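CCMAN5 (Cellulosimicrobium cellulans, PDB 2XSG) probably hydrolyses alpha-mannosidic linkages as a family GH92 bacterial glycosidase, an activity used to enable mannose-6-phosphate modification of yeast-produced human lysosomal enzymes. Local coordinates at residues 136-148 against 269-282. Numbering follows the deposited sequence.
Sequences AEVAAATRSGVHR and ELGDLSFDAIRDRT
Glu137 opens the contact by laying its CB 3.7 Å from Phe275 CZ. Next on this face of the hairpin, Ala139 meets helix 275-282 where CB lies 3.8 Å from Arg279 CB; with only a methyl here, the axes of strand 136-140 and that helix come within 7.5 Å. Ala140 turns its methyl away, but its carbonyl O accepts a short 2.6 Å bond from Thr282 OG1. At the turn, the Glu269 carboxylate settles over Ala141 CB. Its OE1 takes both Arg143 N and, at 2.6 Å and nearly head-on, Ser144 OG, while OE2 pairs with Arg143 NH2 at 3.0 Å; Thr326 O holds Arg143 NE from outside. Val146 then splits its branches: CG1 goes to Leu270 and Ile278, whereas CG2 reaches Phe275 CD2 at 3.5 Å. Farther along the strand, Arg148 lays CB over the Phe275 face, and a bend at chi3 (56°) brings its guanidinium round so that Phe275 CD1 lies over the centre of one face, the planes 40° apart. That bend also lets NE and NH2 grip the Glu137 carboxylate side-on, while NH1 and NH2 converge on Asp276 OD1, NH2 at 3.0 Å. The hairpin is thus fixed to helices 259-270 and 275-290 by a carboxylate at the turn and, beyond an apolar middle, a network where Asp276 OD1 bridges Arg148 and Arg279, and Glu137 and Asp280 add charge, probably offsetting the arginines' closeness.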
# COMPACT_ATOMS: atom_id res chain seq x y z
N ALA A 136 28.67 1.75 1.58
CA ALA A 136 27.60 1.50 2.52
C ALA A 136 26.78 0.31 2.07
O ALA A 136 26.33 0.24 0.93
CB ALA A 136 26.74 2.72 2.65
N GLU A 137 26.58 -0.63 2.98
CA GLU A 137 25.67 -1.74 2.76
C GLU A 137 24.68 -1.81 3.93
O GLU A 137 25.08 -1.78 5.09
CB GLU A 137 26.45 -3.05 2.71
CG GLU A 137 27.36 -3.25 1.51
CD GLU A 137 28.32 -4.39 1.73
OE1 GLU A 137 28.08 -5.48 1.22
OE2 GLU A 137 29.31 -4.20 2.48
N VAL A 138 23.39 -1.89 3.62
CA VAL A 138 22.37 -2.19 4.63
C VAL A 138 21.55 -3.44 4.23
O VAL A 138 21.43 -3.75 3.03
CB VAL A 138 21.43 -0.98 4.91
CG1 VAL A 138 22.24 0.20 5.46
CG2 VAL A 138 20.67 -0.53 3.64
N ALA A 139 21.04 -4.15 5.23
CA ALA A 139 20.06 -5.20 5.04
C ALA A 139 19.02 -5.13 6.16
O ALA A 139 19.25 -4.44 7.16
CB ALA A 139 20.73 -6.57 5.03
N ALA A 140 17.91 -5.85 6.01
CA ALA A 140 16.84 -5.84 7.01
C ALA A 140 16.32 -7.21 7.37
O ALA A 140 16.24 -8.08 6.51
CB ALA A 140 15.67 -4.97 6.53
N ALA A 141 15.96 -7.38 8.64
CA ALA A 141 15.06 -8.44 9.07
C ALA A 141 13.75 -7.76 9.44
O ALA A 141 13.66 -6.53 9.33
CB ALA A 141 15.63 -9.20 10.26
N THR A 142 12.75 -8.53 9.89
CA THR A 142 11.41 -8.03 10.23
C THR A 142 11.47 -6.76 11.07
O THR A 142 10.82 -5.74 10.74
CB THR A 142 10.57 -9.12 10.98
OG1 THR A 142 10.52 -10.32 10.20
CG2 THR A 142 9.14 -8.65 11.26
N ARG A 143 12.26 -6.80 12.15
CA ARG A 143 12.28 -5.71 13.13
C ARG A 143 13.60 -4.94 13.13
O ARG A 143 13.73 -3.97 13.87
CB ARG A 143 11.99 -6.25 14.54
CG ARG A 143 10.65 -6.97 14.68
CD ARG A 143 10.52 -7.80 15.97
NE ARG A 143 9.28 -8.57 15.92
CZ ARG A 143 9.11 -9.72 15.27
NH1 ARG A 143 7.91 -10.29 15.28
NH2 ARG A 143 10.12 -10.31 14.63
N SER A 144 14.56 -5.36 12.30
CA SER A 144 15.93 -4.87 12.42
C SER A 144 16.52 -4.35 11.12
O SER A 144 16.22 -4.85 10.03
CB SER A 144 16.87 -5.97 12.92
OG SER A 144 16.44 -6.51 14.16
N GLY A 145 17.38 -3.35 11.26
CA GLY A 145 18.19 -2.88 10.16
C GLY A 145 19.65 -3.05 10.51
O GLY A 145 20.08 -2.64 11.60
N VAL A 146 20.41 -3.65 9.60
CA VAL A 146 21.85 -3.83 9.83
C VAL A 146 22.62 -3.06 8.80
O VAL A 146 22.19 -2.97 7.64
CB VAL A 146 22.31 -5.32 9.90
CG1 VAL A 146 21.65 -5.99 11.06
CG2 VAL A 146 22.04 -6.08 8.58
N HIS A 147 23.75 -2.51 9.25
CA HIS A 147 24.64 -1.66 8.47
C HIS A 147 26.06 -2.24 8.47
O HIS A 147 26.57 -2.69 9.52
CB HIS A 147 24.74 -0.28 9.10
CG HIS A 147 23.43 0.43 9.26
ND1 HIS A 147 23.18 1.67 8.70
CD2 HIS A 147 22.30 0.09 9.93
CE1 HIS A 147 21.95 2.05 9.01
NE2 HIS A 147 21.40 1.11 9.75
N ARG A 148 26.69 -2.21 7.29
CA ARG A 148 28.14 -2.42 7.16
C ARG A 148 28.77 -1.31 6.30
O ARG A 148 28.38 -1.14 5.12
CB ARG A 148 28.45 -3.79 6.55
CG ARG A 148 29.94 -4.11 6.49
CD ARG A 148 30.18 -5.54 6.09
NE ARG A 148 29.54 -5.87 4.80
CZ ARG A 148 29.29 -7.11 4.41
NH1 ARG A 148 29.59 -8.13 5.22
NH2 ARG A 148 28.72 -7.34 3.23
N GLU A 269 16.27 -12.17 16.78
CA GLU A 269 16.31 -11.99 15.34
C GLU A 269 17.71 -12.13 14.73
O GLU A 269 17.88 -12.76 13.68
CB GLU A 269 15.77 -10.60 15.01
CG GLU A 269 15.03 -10.53 13.73
CD GLU A 269 14.07 -9.35 13.66
OE1 GLU A 269 14.56 -8.19 13.59
OE2 GLU A 269 12.84 -9.60 13.65
N LEU A 270 18.70 -11.51 15.38
CA LEU A 270 20.03 -11.38 14.83
C LEU A 270 21.09 -12.27 15.49
O LEU A 270 22.06 -12.67 14.84
CB LEU A 270 20.49 -9.92 14.89
CG LEU A 270 19.56 -8.87 14.28
CD1 LEU A 270 20.22 -7.50 14.37
CD2 LEU A 270 19.14 -9.20 12.85
N GLY A 271 20.90 -12.57 16.77
CA GLY A 271 21.87 -13.32 17.57
C GLY A 271 23.29 -12.87 17.27
O GLY A 271 23.58 -11.67 17.30
N ASP A 272 24.16 -13.83 16.97
CA ASP A 272 25.55 -13.55 16.56
C ASP A 272 25.76 -13.77 15.06
O ASP A 272 26.89 -13.88 14.59
CB ASP A 272 26.55 -14.42 17.35
CG ASP A 272 26.46 -14.22 18.86
OD1 ASP A 272 26.53 -13.07 19.35
OD2 ASP A 272 26.32 -15.23 19.57
N LEU A 273 24.67 -13.82 14.31
CA LEU A 273 24.76 -13.91 12.86
C LEU A 273 25.51 -12.74 12.27
O LEU A 273 25.45 -11.62 12.78
CB LEU A 273 23.37 -14.03 12.22
CG LEU A 273 22.43 -15.15 12.70
CD1 LEU A 273 21.09 -15.02 12.03
CD2 LEU A 273 23.01 -16.57 12.53
N SER A 274 26.24 -13.03 11.20
CA SER A 274 26.98 -12.02 10.44
C SER A 274 26.02 -11.21 9.55
O SER A 274 24.88 -11.64 9.29
CB SER A 274 28.01 -12.72 9.55
OG SER A 274 27.33 -13.50 8.57
N PHE A 275 26.49 -10.05 9.10
CA PHE A 275 25.76 -9.23 8.14
C PHE A 275 25.30 -10.06 6.92
O PHE A 275 24.12 -10.05 6.58
CB PHE A 275 26.61 -8.04 7.70
CG PHE A 275 25.92 -7.11 6.74
CD1 PHE A 275 25.97 -7.35 5.36
CD2 PHE A 275 25.25 -5.98 7.19
CE1 PHE A 275 25.32 -6.49 4.45
CE2 PHE A 275 24.62 -5.11 6.31
CZ PHE A 275 24.66 -5.37 4.93
N ASP A 276 26.23 -10.78 6.30
CA ASP A 276 25.95 -11.60 5.11
C ASP A 276 24.84 -12.61 5.34
O ASP A 276 23.98 -12.79 4.45
CB ASP A 276 27.22 -12.33 4.62
CG ASP A 276 28.21 -11.40 3.94
OD1 ASP A 276 27.87 -10.22 3.71
OD2 ASP A 276 29.35 -11.85 3.66
N ALA A 277 24.86 -13.28 6.50
CA ALA A 277 23.85 -14.28 6.85
C ALA A 277 22.48 -13.68 7.14
O ALA A 277 21.46 -14.28 6.81
CB ALA A 277 24.31 -15.15 8.04
N ILE A 278 22.45 -12.51 7.76
CA ILE A 278 21.18 -11.79 7.93
C ILE A 278 20.62 -11.35 6.58
O ILE A 278 19.43 -11.52 6.31
CB ILE A 278 21.32 -10.59 8.92
CG1 ILE A 278 21.72 -11.09 10.31
CG2 ILE A 278 20.01 -9.80 8.99
CD1 ILE A 278 22.42 -10.00 11.21
N ARG A 279 21.47 -10.79 5.72
CA ARG A 279 21.06 -10.40 4.36
C ARG A 279 20.57 -11.62 3.58
O ARG A 279 19.52 -11.57 2.95
CB ARG A 279 22.20 -9.74 3.62
CG ARG A 279 21.82 -9.12 2.25
CD ARG A 279 23.08 -8.83 1.39
NE ARG A 279 23.85 -10.06 1.29
CZ ARG A 279 25.17 -10.16 1.31
NH1 ARG A 279 25.95 -9.07 1.39
NH2 ARG A 279 25.71 -11.38 1.23
N ASP A 280 21.35 -12.70 3.64
CA ASP A 280 21.03 -13.93 2.91
C ASP A 280 19.70 -14.51 3.37
O ASP A 280 18.89 -14.97 2.56
CB ASP A 280 22.14 -14.97 3.09
CG ASP A 280 23.41 -14.63 2.32
OD1 ASP A 280 23.45 -13.63 1.57
OD2 ASP A 280 24.39 -15.40 2.45
N ARG A 281 19.49 -14.54 4.69
CA ARG A 281 18.25 -15.11 5.24
C ARG A 281 17.00 -14.32 4.84
O ARG A 281 15.94 -14.90 4.59
CB ARG A 281 18.34 -15.25 6.75
CG ARG A 281 17.10 -15.84 7.38
CD ARG A 281 17.17 -15.78 8.90
NE ARG A 281 17.20 -14.40 9.38
CZ ARG A 281 17.37 -14.04 10.65
NH1 ARG A 281 17.53 -14.95 11.59
NH2 ARG A 281 17.38 -12.74 10.97
N THR A 282 17.13 -13.00 4.75
CA THR A 282 15.98 -12.21 4.32
C THR A 282 15.72 -12.42 2.83
O THR A 282 14.56 -12.44 2.41
CB THR A 282 16.14 -10.74 4.65
OG1 THR A 282 16.28 -10.60 6.07
CG2 THR A 282 14.92 -9.97 4.20